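Local coordinates for protein mandelate racemase/muconate lactonizing enzyme/Enolase superfamily (Rhodobacter sphaeroides, PDB 2HZG) that belongs to the enolase superfamily, joining a mixed alpha/beta capping domain to a (beta/alpha)7beta barrel that holds a sodium ion in its metal site, at residues Q74-P79 with A83-L88; V31-G36 with W111-R116; L310-S315 with G352-P357; G279-L284 with K288-A293. All blocks are in the same frame, centred on the assembly; numbering follows the deposited sequence.

Contact 1. Residues Q74-P79 with A83-L88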
loop_
_atom_site.group_PDB
_atom_site.type_symbol
_atom_site.label_atom_id
_atom_site.label_comp_id
_atom_site.label_asym_id
_atom_site.label_seq_id
_atom_site.Cartn_x
_atom_site.Cartn_y
_atom_site.Cartn_z
ATOM N N GLN A 74 4.530 -9.055 -23.464
ATOM C CA GLN A 74 5.108 -10.186 -22.722
ATOM C C GLN A 74 4.669 -11.552 -23.244
ATOM O O GLN A 74 3.509 -11.728 -23.626
ATOM C CB GLN A 74 4.785 -10.060 -21.227
ATOM C CG GLN A 74 5.565 -8.895 -20.590
ATOM C CD GLN A 74 7.055 -9.225 -20.504
ATOM O OE1 GLN A 74 7.410 -10.375 -20.275
ATOM N NE2 GLN A 74 7.917 -8.230 -20.707
ATOM N N ARG A 75 5.592 -12.515 -23.235
ATOM C CA ARG A 75 5.286 -13.876 -23.665
ATOM C C ARG A 75 4.422 -14.561 -22.625
ATOM O O ARG A 75 4.664 -14.426 -21.418
ATOM C CB ARG A 75 6.565 -14.700 -23.888
ATOM C CG ARG A 75 7.454 -14.163 -24.994
ATOM C CD ARG A 75 8.560 -15.185 -25.407
ATOM N NE ARG A 75 9.112 -14.800 -26.697
ATOM C CZ ARG A 75 8.550 -15.097 -27.871
ATOM N NH1 ARG A 75 7.416 -15.796 -27.917
ATOM N NH2 ARG A 75 9.112 -14.688 -29.008
ATOM N N LEU A 76 3.424 -15.295 -23.105
ATOM C CA LEU A 76 2.482 -15.982 -22.250
ATOM C C LEU A 76 2.259 -17.391 -22.797
ATOM O O LEU A 76 1.230 -17.684 -23.447
ATOM C CB LEU A 76 1.169 -15.182 -22.139
ATOM C CG LEU A 76 0.090 -15.664 -21.160
ATOM C CD1 LEU A 76 0.532 -15.521 -19.695
ATOM C CD2 LEU A 76 -1.218 -14.912 -21.409
ATOM N N ASP A 77 3.251 -18.241 -22.532
ATOM C CA ASP A 77 3.311 -19.618 -23.030
ATOM C C ASP A 77 2.820 -20.657 -22.027
ATOM O O ASP A 77 2.825 -21.856 -22.341
ATOM C CB ASP A 77 4.758 -19.974 -23.398
ATOM C CG ASP A 77 5.227 -19.279 -24.660
ATOM O OD1 ASP A 77 4.399 -19.142 -25.591
ATOM O OD2 ASP A 77 6.416 -18.879 -24.717
ATOM N N GLY A 78 2.414 -20.218 -20.836
ATOM C CA GLY A 78 1.949 -21.131 -19.803
ATOM C C GLY A 78 1.926 -20.467 -18.439
ATOM O O GLY A 78 2.360 -19.324 -18.307
ATOM N N PRO A 79 1.399 -21.174 -17.419
ATOM C CA PRO A 79 1.257 -20.643 -16.066
ATOM C C PRO A 79 2.514 -19.983 -15.500
ATOM O O PRO A 79 2.408 -18.967 -14.823
ATOM C CB PRO A 79 0.873 -21.887 -15.249
ATOM C CG PRO A 79 0.095 -22.698 -16.213
ATOM C CD PRO A 79 0.867 -22.555 -17.505
ATOM N N ALA A 83 3.416 -15.959 -13.247
ATOM C CA ALA A 83 4.351 -15.686 -12.146
ATOM C C ALA A 83 5.469 -14.742 -12.582
ATOM O O ALA A 83 5.798 -13.773 -11.873
ATOM C CB ALA A 83 4.925 -17.002 -11.571
ATOM N N ARG A 84 6.017 -15.001 -13.769
ATOM C CA ARG A 84 7.109 -14.197 -14.301
ATOM C C ARG A 84 6.669 -12.751 -14.511
ATOM O O ARG A 84 7.368 -11.809 -14.115
ATOM C CB ARG A 84 7.634 -14.801 -15.610
ATOM C CG ARG A 84 8.932 -14.191 -16.104
ATOM C CD ARG A 84 9.337 -14.766 -17.498
ATOM N NE ARG A 84 8.277 -14.600 -18.495
ATOM C CZ ARG A 84 7.970 -13.439 -19.065
ATOM N NH1 ARG A 84 8.637 -12.328 -18.745
ATOM N NH2 ARG A 84 6.992 -13.386 -19.957
ATOM N N ILE A 85 5.514 -12.583 -15.142
ATOM C CA ILE A 85 4.987 -11.265 -15.417
ATOM C C ILE A 85 4.662 -10.501 -14.125
ATOM O O ILE A 85 4.973 -9.300 -14.004
ATOM C CB ILE A 85 3.755 -11.339 -16.368
ATOM C CG1 ILE A 85 4.218 -11.747 -17.784
ATOM C CG2 ILE A 85 2.995 -9.990 -16.392
ATOM C CD1 ILE A 85 3.078 -12.188 -18.751
ATOM N N ALA A 86 4.009 -11.185 -13.182
ATOM C CA ALA A 86 3.704 -10.594 -11.864
ATOM C C ALA A 86 4.966 -10.137 -11.104
ATOM O O ALA A 86 4.987 -9.056 -10.522
ATOM C CB ALA A 86 2.898 -11.583 -11.012
ATOM N N ALA A 87 6.009 -10.966 -11.105
ATOM C CA ALA A 87 7.314 -10.576 -10.522
ATOM C C ALA A 87 7.928 -9.355 -11.222
ATOM O O ALA A 87 8.516 -8.494 -10.572
ATOM C CB ALA A 87 8.286 -11.758 -10.536
ATOM N N LEU A 88 7.775 -9.281 -12.544
ATOM C CA LEU A 88 8.266 -8.138 -13.330
ATOM C C LEU A 88 7.561 -6.836 -12.925
ATOM O O LEU A 88 8.204 -5.816 -12.704
ATOM C CB LEU A 88 8.091 -8.386 -14.844
ATOM C CG LEU A 88 8.933 -7.536 -15.811
ATOM C CD1 LEU A 88 10.442 -7.563 -15.499
ATOM C CD2 LEU A 88 8.706 -8.024 -17.242
#

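Contact 2. Residues V31-G36 with W111-R116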
loop_
_atom_site.group_PDB
_atom_site.type_symbol
_atom_site.label_atom_id
_atom_site.label_comp_id
_atom_site.label_asym_id
_atom_site.label_seq_id
_atom_site.Cartn_x
_atom_site.Cartn_y
_atom_site.Cartn_z
ATOM N N VAL A 31 -10.766 -5.912 -16.716
ATOM C CA VAL A 31 -9.532 -5.959 -17.475
ATOM C C VAL A 31 -9.687 -7.061 -18.497
ATOM O O VAL A 31 -9.911 -8.217 -18.130
ATOM C CB VAL A 31 -8.297 -6.300 -16.575
ATOM C CG1 VAL A 31 -7.030 -6.372 -17.421
ATOM C CG2 VAL A 31 -8.104 -5.272 -15.429
ATOM N N ARG A 32 -9.576 -6.701 -19.774
ATOM C CA ARG A 32 -9.600 -7.705 -20.834
ATOM C C ARG A 32 -8.215 -7.789 -21.437
ATOM O O ARG A 32 -7.720 -6.806 -21.995
ATOM C CB ARG A 32 -10.629 -7.348 -21.925
ATOM C CG ARG A 32 -10.764 -8.437 -23.012
ATOM C CD ARG A 32 -11.683 -8.030 -24.162
ATOM N NE ARG A 32 -11.252 -6.794 -24.803
ATOM C CZ ARG A 32 -12.064 -5.923 -25.402
ATOM N NH1 ARG A 32 -13.381 -6.156 -25.465
ATOM N NH2 ARG A 32 -11.554 -4.815 -25.937
ATOM N N VAL A 33 -7.593 -8.956 -21.328
ATOM C CA VAL A 33 -6.279 -9.182 -21.912
ATOM C C VAL A 33 -6.469 -9.996 -23.203
ATOM O O VAL A 33 -7.270 -10.947 -23.226
ATOM C CB VAL A 33 -5.338 -9.922 -20.929
ATOM C CG1 VAL A 33 -3.970 -10.193 -21.574
ATOM C CG2 VAL A 33 -5.166 -9.118 -19.618
ATOM N N ALA A 34 -5.766 -9.602 -24.264
ATOM C CA ALA A 34 -5.757 -10.352 -25.523
ATOM C C ALA A 34 -4.340 -10.819 -25.832
ATOM O O ALA A 34 -3.392 -10.030 -25.777
ATOM C CB ALA A 34 -6.302 -9.493 -26.697
ATOM N N ALA A 35 -4.206 -12.093 -26.177
ATOM C CA ALA A 35 -2.931 -12.630 -26.630
ATOM C C ALA A 35 -3.223 -13.478 -27.860
ATOM O O ALA A 35 -3.753 -14.583 -27.745
ATOM C CB ALA A 35 -2.264 -13.465 -25.537
ATOM N N GLY A 36 -2.912 -12.937 -29.032
ATOM C CA GLY A 36 -3.116 -13.656 -30.301
ATOM C C GLY A 36 -4.544 -14.134 -30.475
ATOM O O GLY A 36 -4.772 -15.309 -30.731
ATOM N N TRP A 111 -4.875 -16.053 -15.992
ATOM C CA TRP A 111 -5.406 -17.367 -15.668
ATOM C C TRP A 111 -6.655 -17.713 -16.474
ATOM O O TRP A 111 -6.775 -18.835 -16.959
ATOM C CB TRP A 111 -5.713 -17.480 -14.186
ATOM C CG TRP A 111 -4.461 -17.444 -13.340
ATOM C CD1 TRP A 111 -4.003 -16.394 -12.620
ATOM C CD2 TRP A 111 -3.526 -18.506 -13.157
ATOM N NE1 TRP A 111 -2.839 -16.740 -11.972
ATOM C CE2 TRP A 111 -2.516 -18.026 -12.299
ATOM C CE3 TRP A 111 -3.441 -19.830 -13.638
ATOM C CZ2 TRP A 111 -1.432 -18.815 -11.903
ATOM C CZ3 TRP A 111 -2.369 -20.606 -13.253
ATOM C CH2 TRP A 111 -1.380 -20.106 -12.385
ATOM N N ASP A 112 -7.565 -16.742 -16.600
ATOM C CA ASP A 112 -8.753 -16.889 -17.428
ATOM C C ASP A 112 -8.372 -17.178 -18.895
ATOM O O ASP A 112 -8.874 -18.141 -19.486
ATOM C CB ASP A 112 -9.645 -15.643 -17.310
ATOM C CG ASP A 112 -11.049 -15.865 -17.900
ATOM O OD1 ASP A 112 -11.637 -16.954 -17.674
ATOM O OD2 ASP A 112 -11.563 -14.955 -18.585
ATOM N N LEU A 113 -7.470 -16.362 -19.457
ATOM C CA LEU A 113 -7.007 -16.511 -20.842
ATOM C C LEU A 113 -6.362 -17.888 -21.053
ATOM O O LEU A 113 -6.739 -18.624 -21.949
ATOM C CB LEU A 113 -6.005 -15.396 -21.210
ATOM C CG LEU A 113 -5.572 -15.158 -22.673
ATOM C CD1 LEU A 113 -4.964 -13.755 -22.828
ATOM C CD2 LEU A 113 -4.617 -16.228 -23.217
ATOM N N LEU A 114 -5.387 -18.237 -20.227
ATOM C CA LEU A 114 -4.739 -19.535 -20.399
ATOM C C LEU A 114 -5.725 -20.689 -20.197
ATOM O O LEU A 114 -5.656 -21.679 -20.915
ATOM C CB LEU A 114 -3.488 -19.691 -19.510
ATOM C CG LEU A 114 -2.288 -18.824 -19.951
ATOM C CD1 LEU A 114 -1.096 -19.023 -19.005
ATOM C CD2 LEU A 114 -1.845 -19.127 -21.373
ATOM N N GLY A 115 -6.631 -20.564 -19.218
ATOM C CA GLY A 115 -7.627 -21.598 -18.987
ATOM C C GLY A 115 -8.558 -21.779 -20.171
ATOM O O GLY A 115 -8.843 -22.899 -20.583
ATOM N N ARG A 116 -9.020 -20.671 -20.726
ATOM C CA ARG A 116 -9.868 -20.694 -21.916
ATOM C C ARG A 116 -9.142 -21.281 -23.129
ATOM O O ARG A 116 -9.713 -22.082 -23.866
ATOM C CB ARG A 116 -10.419 -19.296 -22.215
ATOM C CG ARG A 116 -11.493 -18.867 -21.187
ATOM C CD ARG A 116 -11.622 -17.352 -21.116
ATOM N NE ARG A 116 -11.941 -16.796 -22.428
ATOM C CZ ARG A 116 -13.181 -16.581 -22.865
ATOM N NH1 ARG A 116 -14.211 -16.865 -22.079
ATOM N NH2 ARG A 116 -13.388 -16.093 -24.088
#

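Contact 3. Residues L310-S315 with G352-P357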
loop_
_atom_site.group_PDB
_atom_site.type_symbol
_atom_site.label_atom_id
_atom_site.label_comp_id
_atom_site.label_asym_id
_atom_site.label_seq_id
_atom_site.Cartn_x
_atom_site.Cartn_y
_atom_site.Cartn_z
ATOM N N LEU A 310 -17.641 -12.812 -11.401
ATOM C CA LEU A 310 -16.270 -12.927 -11.927
ATOM C C LEU A 310 -15.245 -12.855 -10.773
ATOM O O LEU A 310 -14.335 -13.675 -10.686
ATOM C CB LEU A 310 -15.985 -11.863 -12.990
ATOM C CG LEU A 310 -14.575 -11.889 -13.620
ATOM C CD1 LEU A 310 -14.346 -13.195 -14.425
ATOM C CD2 LEU A 310 -14.337 -10.628 -14.476
ATOM N N ALA A 311 -15.423 -11.863 -9.900
ATOM C CA ALA A 311 -14.644 -11.728 -8.650
ATOM C C ALA A 311 -14.830 -12.942 -7.753
ATOM O O ALA A 311 -13.858 -13.445 -7.191
ATOM C CB ALA A 311 -15.040 -10.437 -7.909
ATOM N N LEU A 312 -16.078 -13.409 -7.621
ATOM C CA LEU A 312 -16.365 -14.604 -6.811
ATOM C C LEU A 312 -15.603 -15.816 -7.317
ATOM O O LEU A 312 -14.929 -16.494 -6.555
ATOM C CB LEU A 312 -17.870 -14.925 -6.758
ATOM C CG LEU A 312 -18.315 -16.165 -5.953
ATOM C CD1 LEU A 312 -17.820 -16.157 -4.467
ATOM C CD2 LEU A 312 -19.851 -16.282 -6.028
ATOM N N SER A 313 -15.727 -16.086 -8.618
ATOM C CA SER A 313 -15.041 -17.204 -9.217
ATOM C C SER A 313 -13.551 -17.095 -8.928
ATOM O O SER A 313 -12.941 -18.063 -8.490
ATOM C CB SER A 313 -15.285 -17.238 -10.731
ATOM O OG SER A 313 -14.311 -18.091 -11.307
ATOM N N ALA A 314 -12.977 -15.904 -9.138
ATOM C CA ALA A 314 -11.535 -15.732 -8.972
ATOM C C ALA A 314 -11.118 -16.001 -7.542
ATOM O O ALA A 314 -10.131 -16.681 -7.301
ATOM C CB ALA A 314 -11.093 -14.340 -9.413
ATOM N N SER A 315 -11.905 -15.504 -6.584
ATOM C CA SER A 315 -11.531 -15.639 -5.180
ATOM C C SER A 315 -11.832 -17.030 -4.605
ATOM O O SER A 315 -11.349 -17.357 -3.535
ATOM C CB SER A 315 -12.103 -14.503 -4.330
ATOM O OG SER A 315 -11.385 -13.255 -4.562
ATOM N N GLY A 352 -26.870 -27.286 -2.179
ATOM C CA GLY A 352 -26.727 -25.865 -1.814
ATOM C C GLY A 352 -25.294 -25.352 -1.819
ATOM O O GLY A 352 -25.021 -24.250 -1.330
ATOM N N LEU A 353 -24.379 -26.151 -2.365
ATOM C CA LEU A 353 -22.969 -25.797 -2.391
ATOM C C LEU A 353 -22.594 -25.126 -3.717
ATOM O O LEU A 353 -23.130 -25.471 -4.800
ATOM C CB LEU A 353 -22.105 -27.043 -2.172
ATOM C CG LEU A 353 -22.303 -27.851 -0.888
ATOM C CD1 LEU A 353 -21.356 -29.022 -0.890
ATOM C CD2 LEU A 353 -22.076 -26.991 0.344
ATOM N N ILE A 354 -21.671 -24.173 -3.643
ATOM C CA ILE A 354 -21.134 -23.564 -4.856
ATOM C C ILE A 354 -19.644 -23.846 -4.973
ATOM O O ILE A 354 -18.993 -24.247 -4.013
ATOM C CB ILE A 354 -21.398 -22.023 -4.919
ATOM C CG1 ILE A 354 -20.727 -21.287 -3.731
ATOM C CG2 ILE A 354 -22.924 -21.707 -5.075
ATOM C CD1 ILE A 354 -20.612 -19.737 -3.973
ATOM N N ARG A 355 -19.079 -23.614 -6.145
ATOM C CA ARG A 355 -17.676 -23.972 -6.323
ATOM C C ARG A 355 -17.040 -23.143 -7.407
ATOM O O ARG A 355 -17.742 -22.550 -8.244
ATOM C CB ARG A 355 -17.516 -25.484 -6.581
ATOM C CG ARG A 355 -17.997 -25.986 -7.943
ATOM C CD ARG A 355 -18.091 -27.499 -7.936
ATOM N NE ARG A 355 -19.143 -27.934 -7.014
ATOM C CZ ARG A 355 -19.068 -28.994 -6.218
ATOM N NH1 ARG A 355 -17.976 -29.747 -6.218
ATOM N NH2 ARG A 355 -20.097 -29.293 -5.419
ATOM N N ALA A 356 -15.718 -23.055 -7.346
ATOM C CA ALA A 356 -14.924 -22.525 -8.436
ATOM C C ALA A 356 -15.347 -23.309 -9.685
ATOM O O ALA A 356 -15.283 -24.556 -9.692
ATOM C CB ALA A 356 -13.439 -22.701 -8.144
ATOM N N PRO A 357 -15.843 -22.599 -10.713
ATOM C CA PRO A 357 -16.427 -23.280 -11.872
ATOM C C PRO A 357 -15.560 -24.387 -12.476
ATOM O O PRO A 357 -14.334 -24.266 -12.588
ATOM C CB PRO A 357 -16.645 -22.136 -12.867
ATOM C CG PRO A 357 -16.923 -20.957 -11.969
ATOM C CD PRO A 357 -15.965 -21.132 -10.837
#

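Contact 4. Residues G279-L284 with K288-A293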
loop_
_atom_site.group_PDB
_atom_site.type_symbol
_atom_site.label_atom_id
_atom_site.label_comp_id
_atom_site.label_asym_id
_atom_site.label_seq_id
_atom_site.Cartn_x
_atom_site.Cartn_y
_atom_site.Cartn_z
ATOM N N GLY A 279 -8.879 -9.819 -6.111
ATOM C CA GLY A 279 -8.905 -8.501 -6.756
ATOM C C GLY A 279 -8.045 -7.424 -6.097
ATOM O O GLY A 279 -7.978 -6.297 -6.599
ATOM N N ARG A 280 -7.378 -7.758 -4.988
ATOM C CA ARG A 280 -6.529 -6.799 -4.251
ATOM C C ARG A 280 -5.106 -7.286 -4.033
ATOM O O ARG A 280 -4.148 -6.494 -4.080
ATOM C CB ARG A 280 -7.125 -6.506 -2.860
ATOM C CG ARG A 280 -8.435 -5.785 -2.886
ATOM C CD ARG A 280 -8.875 -5.530 -1.471
ATOM N NE ARG A 280 -10.116 -4.769 -1.436
ATOM C CZ ARG A 280 -10.958 -4.739 -0.405
ATOM N NH1 ARG A 280 -10.708 -5.432 0.698
ATOM N NH2 ARG A 280 -12.062 -4.015 -0.487
ATOM N N ILE A 281 -4.972 -8.583 -3.800
ATOM C CA ILE A 281 -3.693 -9.170 -3.408
ATOM C C ILE A 281 -2.706 -9.427 -4.568
ATOM O O ILE A 281 -1.564 -9.841 -4.314
ATOM C CB ILE A 281 -3.896 -10.463 -2.568
ATOM C CG1 ILE A 281 -2.697 -10.698 -1.640
ATOM C CG2 ILE A 281 -4.209 -11.698 -3.479
ATOM C CD1 ILE A 281 -2.917 -11.776 -0.608
ATOM N N GLY A 282 -3.123 -9.178 -5.810
ATOM C CA GLY A 282 -2.272 -9.473 -6.963
ATOM C C GLY A 282 -2.744 -10.675 -7.773
ATOM O O GLY A 282 -2.004 -11.191 -8.611
ATOM N N GLY A 283 -3.978 -11.128 -7.521
ATOM C CA GLY A 283 -4.577 -12.202 -8.294
ATOM C C GLY A 283 -4.484 -13.562 -7.639
ATOM O O GLY A 283 -4.361 -13.672 -6.418
ATOM N N LEU A 284 -4.550 -14.604 -8.466
ATOM C CA LEU A 284 -4.686 -15.981 -7.977
ATOM C C LEU A 284 -3.394 -16.502 -7.369
ATOM O O LEU A 284 -3.427 -17.242 -6.390
ATOM C CB LEU A 284 -5.136 -16.917 -9.111
ATOM C CG LEU A 284 -6.648 -17.008 -9.454
ATOM C CD1 LEU A 284 -7.373 -15.678 -9.479
ATOM C CD2 LEU A 284 -6.916 -17.808 -10.741
ATOM N N LYS A 288 -3.244 -18.119 -3.754
ATOM C CA LYS A 288 -2.887 -19.524 -3.613
ATOM C C LYS A 288 -1.677 -19.691 -2.673
ATOM O O LYS A 288 -1.615 -20.630 -1.874
ATOM C CB LYS A 288 -2.572 -20.106 -5.005
ATOM C CG LYS A 288 -2.058 -21.533 -5.018
ATOM C CD LYS A 288 -3.088 -22.554 -4.536
ATOM C CE LYS A 288 -2.624 -24.009 -4.866
ATOM N NZ LYS A 288 -1.225 -24.256 -4.389
ATOM N N ARG A 289 -0.720 -18.780 -2.788
ATOM C CA ARG A 289 0.424 -18.769 -1.883
ATOM C C ARG A 289 -0.058 -18.612 -0.428
ATOM O O ARG A 289 0.400 -19.336 0.446
ATOM C CB ARG A 289 1.404 -17.669 -2.287
ATOM C CG ARG A 289 2.732 -17.765 -1.605
ATOM C CD ARG A 289 3.637 -16.645 -2.042
ATOM N NE ARG A 289 4.840 -16.614 -1.203
ATOM C CZ ARG A 289 5.675 -15.590 -1.145
ATOM N NH1 ARG A 289 5.439 -14.498 -1.878
ATOM N NH2 ARG A 289 6.731 -15.662 -0.349
ATOM N N VAL A 290 -1.025 -17.719 -0.190
ATOM C CA VAL A 290 -1.642 -17.591 1.156
ATOM C C VAL A 290 -2.340 -18.879 1.602
ATOM O O VAL A 290 -2.155 -19.343 2.744
ATOM C CB VAL A 290 -2.645 -16.392 1.244
ATOM C CG1 VAL A 290 -3.295 -16.314 2.661
ATOM C CG2 VAL A 290 -1.955 -15.100 0.903
ATOM N N ALA A 291 -3.135 -19.466 0.702
ATOM C CA ALA A 291 -3.839 -20.712 1.009
ATOM C C ALA A 291 -2.896 -21.852 1.436
ATOM O O ALA A 291 -3.173 -22.545 2.426
ATOM C CB ALA A 291 -4.742 -21.133 -0.171
ATOM N N ASP A 292 -1.786 -22.021 0.710
ATOM C CA ASP A 292 -0.728 -22.972 1.091
ATOM C C ASP A 292 -0.187 -22.635 2.503
ATOM O O ASP A 292 -0.030 -23.524 3.348
ATOM C CB ASP A 292 0.455 -22.928 0.104
ATOM C CG ASP A 292 0.093 -23.363 -1.328
ATOM O OD1 ASP A 292 -1.004 -23.896 -1.590
ATOM O OD2 ASP A 292 0.948 -23.158 -2.223
ATOM N N ALA A 293 0.083 -21.345 2.742
ATOM C CA ALA A 293 0.618 -20.910 4.035
ATOM C C ALA A 293 -0.413 -21.106 5.154
ATOM O O ALA A 293 -0.060 -21.505 6.258
ATOM C CB ALA A 293 1.131 -19.451 3.965
#

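Contact 1. Residues Q74-P79 with A83-L88
The Gln74 side chain reaches over the first turns of helix 79-92, with CB on Ile85 and the amide end between Arg84 and Leu88. Both segments belong to the capping domain of the enolase fold, and the pairing illustrates how a loop can be held against the helix it leads into. The Arg84 guanidinium presents its NH1/NH2 end to a single oxygen: NH1 donates to Gln74 OE1 at 2.8 Å, and NH2 gives that OE1 a second bond of 3.1 Å. OE1 lies in the guanidinium plane. The amide itself is turned 41° from that plane, with NH2 in the carbonyl plane and NH1 tilted away from it. NH2 also makes a weak bond to the backbone O of Arg75 at 2.9 Å, so one nitrogen spans two consecutive residues of the loop. A bend at chi3 (55°) curls the arginine tip back toward the loop, and a salt bridge from its NE to Asp81 probably restricts the group further. Beneath this polar grip lies an apolar layer. Ile85 CD1 sits 3.7 Å from Gln74 CB and, more loosely, 4.3 Å from Leu76 CD1; Leu76 goes on to pack against Leu110, Leu113 and Leu114 of helix 99-118. At the far end of the glutamine, Leu88 CD2 comes to 3.6 Å from Gln74 NE2.

Contact 2. Residues V31-G36 with W111-R116
Leu113 packs on Val33 and Ala35 in a buried helix-on-sheet contact of the capping domain, made by van der Waals packing with no hydrogen bond between the segments; here helix 99-118 lies against the central strand of a three-stranded antiparallel sheet. The axes of strand 31-35 and helix 111-116 approach to 9.2 Å and cross at -46°, and one leucine makes the contact between them. Its CD1 does the touching. That methyl meets Val33 CG1 at 3.9 Å and Ala35 CB at 3.8 Å, bridging two residues whose side chains emerge on the same face of the strand. It also presses on the backbone between them, with Val33 O 3.7 Å away and Ala35 N 3.8 Å away. With CG anti to the leucine's own backbone N (chi1 -168°), the branch is carried out from the helix toward the strand, and it meets the valine side chain at about a right angle. Around this core, Val33 also packs on Ala109 and Leu110 of the same helix, and on Ile5 of the neighbouring strand. Asp112 and Arg116 tie the helix to the sheet by polar means, through Trp41 N and Ile39 O respectively. A three-stranded antiparallel sheet followed in the chain by packed helices is the make-up of the enolase-superfamily N-terminal capping domain, and this contact joins the two.

Contact 3. Residues L310-S315 with G352-P357
Ile354 is where the loop 352-357, followed in sequence order, first meets Leu312 of helix 309-316. This helix belongs to the (beta/alpha)7beta barrel, between its strands 300-303 and 327-331, and the late loop passes alongside it; the contact is thus an example of a chain returning after the last barrel strand to pack on the barrel's own helix. Ile354 CD1 touches Leu312 CD2 at 4.1 Å, methyl to methyl, the two side chains crossing at about a right angle. The isoleucine carries CG1 between its backbone N and carbonyl carbon (chi1 61°), a crowded position that turns CD1 toward the helix. Both side chains also pack on Tyr330 of strand 327-331, and a glycerol, likely a component of the crystallisation medium, lies about 4 Å from the Ile354 side chain. Next along the chain, Ala356 brings the backbones together, its CA 5.4 Å from Ser313 CA. Pro357 then closes the contact with the flank of its ring. Ser313 OG, swung anti to its backbone N (chi1 164°), is hydrogen-bonded elsewhere, donating to Leu362 O and accepting from Gln317 NE2. The proline adds an apolar neighbour to this buried hydroxyl: its CD lies 3.5 Å from Ser313 OG and 4.0 Å from Ser313 CB.

Contact 4. Residues G279-L284 with K288-A293
Leu284 and Lys288 meet through the backbone, and Ile281 and Val290 through their side chains, across a tight turn that opens helix 284-297 of the barrel. This helix makes the beta-alpha-beta crossover from strand 273-276 to strand 300-303, so the contact exemplifies how a barrel helix is started just beyond a strand. Hydrogen bonding comes first: Lys288 N donates to Leu284 O at 2.8 Å in a nearly straight bond (166°), the i to i+4 link of the helix's first turn. Gly283 occupies the N-cap position. Gly282 and Gly283 both have positive phi, backbone shapes that suit glycine and turn the chain sharply from the short helix 278-281 into the new one. Outside the segments, Leu284 N bonds to Glu107 OE1 of helix 99-118 in the capping domain.

The apolar part is a single methyl pair, where Ile281 CD1 rests against Val290 CG2 at 3.8 Å. Ile281 holds CG1 anti to its backbone N (chi1 -153°), which projects CD1 toward the helix; both residues also touch Ile276 of the barrel strand.

The charged side chains turn to partners of their own. Arg280 forms a salt bridge with Glu254, one of the sodium ligands, and is therefore a second-shell residue of the metal site. Lys288 makes a cation-pi contact with Tyr128. Bends in the lysine chain at chi2 and chi4 bring its NZ to the syn lone pair of Asp292 OD1, 2.8 Å away and one helical turn on.

Helix 99-118 ties the capping domain to the barrel in this set. Contacts 1 and 2, with centres 12 Å apart, touch along this helix, where Leu114 CD1 lies 3.4 Å from Gly78 C. From the same helix Trp111 CG reaches Leu284 CD2 of contact 4 at 3.6 Å, a step from one domain to the other. Leu284 also links the two barrel contacts, its CD1 being 3.7 Å from Ala314 O of contact 3. Asp199, Glu227 and Glu254 bind a sodium ion in the barrel, and Glu254 is met from contact 4 by Arg280; the nearest sodium ion is about 14 Å from the Ile281 side chain and about 13 Å from that of Leu312.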